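33 kDa chaperonin (PDB 1VQ0) probably acts as a redox-regulated chaperone that protects thermally unfolding and oxidatively damaged proteins from irreversible aggregation. Local coordinates at residues A[34-37]-A[38-41]. Numbering follows the deposited sequence.
Sequences VVEE and ARNR
Glu36 pairs with Arg39, and Glu37 with Arg41, as i to i+3 and i to i+4 salt bridges on one alpha helix, residues 32-42. The backbone shows the regular alpha-helical pattern. Ala38 N donates a hydrogen bond to Val34 O, and the next three amides, up to Arg41 N, follow in step.

The Arg39 guanidinium holds both oxygens of the Glu36 carboxylate, one through NE and the other through NH2. Arg39 NH2 meets Glu36 OE2 at 3.0 Å on the syn side. Arg39 NE reaches Glu36 OE1 at 3.2 Å, from above the carboxylate plane. The bend of the arginine chain at chi3 (97°) turns the guanidinium edge to the acid. Glu36 OE1 also accepts a hydrogen bond from Val177 N, which ties the helix to strand 176-187. Asn40 ND2 adds a weak hydrogen bond to Glu36 OE2 at 3.3 Å, with amide and carboxylate planes 81° apart.

Val35 packs on Val177 and Ala180, and Ala38 on Leu56 and Tyr241. The Arg41 side chain lies about 7 Å from the zinc ion held by Cys243, Cys245, Cys275 and Cys278.

The Glu37 and Arg41 chains run side by side. Arg41 NE gives a nearly straight 2.8 Å hydrogen bond to the anti lone pair of Glu37 OE2.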
loop_
_atom_site.group_PDB
_atom_site.type_symbol
_atom_site.label_atom_id
_atom_site.label_comp_id
_atom_site.label_asym_id
_atom_site.label_seq_id
_atom_site.Cartn_x
_atom_site.Cartn_y
_atom_site.Cartn_z
ATOM N N VAL A 34 22.442 -15.105 -11.958
ATOM C CA VAL A 34 21.204 -15.121 -11.238
ATOM C C VAL A 34 20.003 -15.061 -12.211
ATOM O O VAL A 34 19.064 -15.843 -12.103
ATOM C CB VAL A 34 21.155 -13.930 -10.274
ATOM C CG1 VAL A 34 19.849 -13.921 -9.555
ATOM C CG2 VAL A 34 22.240 -14.023 -9.279
ATOM N N VAL A 35 20.072 -14.127 -13.164
ATOM C CA VAL A 35 19.024 -13.955 -14.142
ATOM C C VAL A 35 19.007 -15.168 -15.107
ATOM O O VAL A 35 17.931 -15.620 -15.544
ATOM C CB VAL A 35 19.129 -12.561 -14.838
ATOM C CG1 VAL A 35 18.095 -12.393 -15.866
ATOM C CG2 VAL A 35 18.967 -11.475 -13.826
ATOM N N GLU A 36 20.187 -15.709 -15.416
ATOM C CA GLU A 36 20.213 -16.952 -16.218
ATOM C C GLU A 36 19.469 -18.110 -15.528
ATOM O O GLU A 36 18.750 -18.845 -16.170
ATOM C CB GLU A 36 21.637 -17.384 -16.595
ATOM C CG GLU A 36 21.689 -18.662 -17.457
ATOM C CD GLU A 36 21.073 -18.546 -18.861
ATOM O OE1 GLU A 36 20.713 -17.426 -19.259
ATOM O OE2 GLU A 36 20.956 -19.573 -19.583
ATOM N N GLU A 37 19.653 -18.265 -14.228
ATOM C CA GLU A 37 18.992 -19.341 -13.477
ATOM C C GLU A 37 17.460 -19.175 -13.426
ATOM O O GLU A 37 16.733 -20.131 -13.541
ATOM C CB GLU A 37 19.636 -19.491 -12.074
ATOM C CG GLU A 37 18.772 -20.240 -11.064
ATOM C CD GLU A 37 19.505 -20.666 -9.801
ATOM O OE1 GLU A 37 20.686 -20.370 -9.660
ATOM O OE2 GLU A 37 18.874 -21.289 -8.940
ATOM N N ALA A 38 16.984 -17.942 -13.267
ATOM C CA ALA A 38 15.560 -17.639 -13.300
ATOM C C ALA A 38 14.979 -18.060 -14.652
ATOM O O ALA A 38 13.870 -18.624 -14.707
ATOM C CB ALA A 38 15.311 -16.104 -13.079
ATOM N N ARG A 39 15.726 -17.750 -15.718
ATOM C CA ARG A 39 15.333 -18.054 -17.078
ATOM C C ARG A 39 15.217 -19.573 -17.296
ATOM O O ARG A 39 14.261 -20.030 -17.879
ATOM C CB ARG A 39 16.349 -17.481 -18.069
ATOM C CG ARG A 39 16.072 -17.892 -19.523
ATOM C CD ARG A 39 16.966 -17.254 -20.557
ATOM N NE ARG A 39 18.048 -18.171 -20.877
ATOM C CZ ARG A 39 18.026 -19.128 -21.823
ATOM N NH1 ARG A 39 16.982 -19.335 -22.661
ATOM N NH2 ARG A 39 19.099 -19.874 -21.961
ATOM N N ASN A 40 16.199 -20.348 -16.824
ATOM C CA ASN A 40 16.111 -21.781 -16.923
ATOM C C ASN A 40 15.075 -22.443 -16.016
ATOM O O ASN A 40 14.363 -23.334 -16.450
ATOM C CB ASN A 40 17.488 -22.425 -16.732
ATOM C CG ASN A 40 18.496 -21.940 -17.769
ATOM O OD1 ASN A 40 18.140 -21.734 -18.919
ATOM N ND2 ASN A 40 19.731 -21.691 -17.338
ATOM N N ARG A 41 14.986 -22.026 -14.762
ATOM C CA ARG A 41 13.997 -22.616 -13.830
ATOM C C ARG A 41 12.577 -22.452 -14.364
ATOM O O ARG A 41 11.799 -23.405 -14.465
ATOM C CB ARG A 41 14.146 -21.995 -12.441
ATOM C CG ARG A 41 15.355 -22.529 -11.675
ATOM C CD ARG A 41 15.459 -21.957 -10.272
ATOM N NE ARG A 41 16.479 -22.601 -9.437
ATOM C CZ ARG A 41 16.391 -23.820 -8.901
ATOM N NH1 ARG A 41 15.331 -24.607 -9.097
ATOM N NH2 ARG A 41 17.395 -24.272 -8.188
#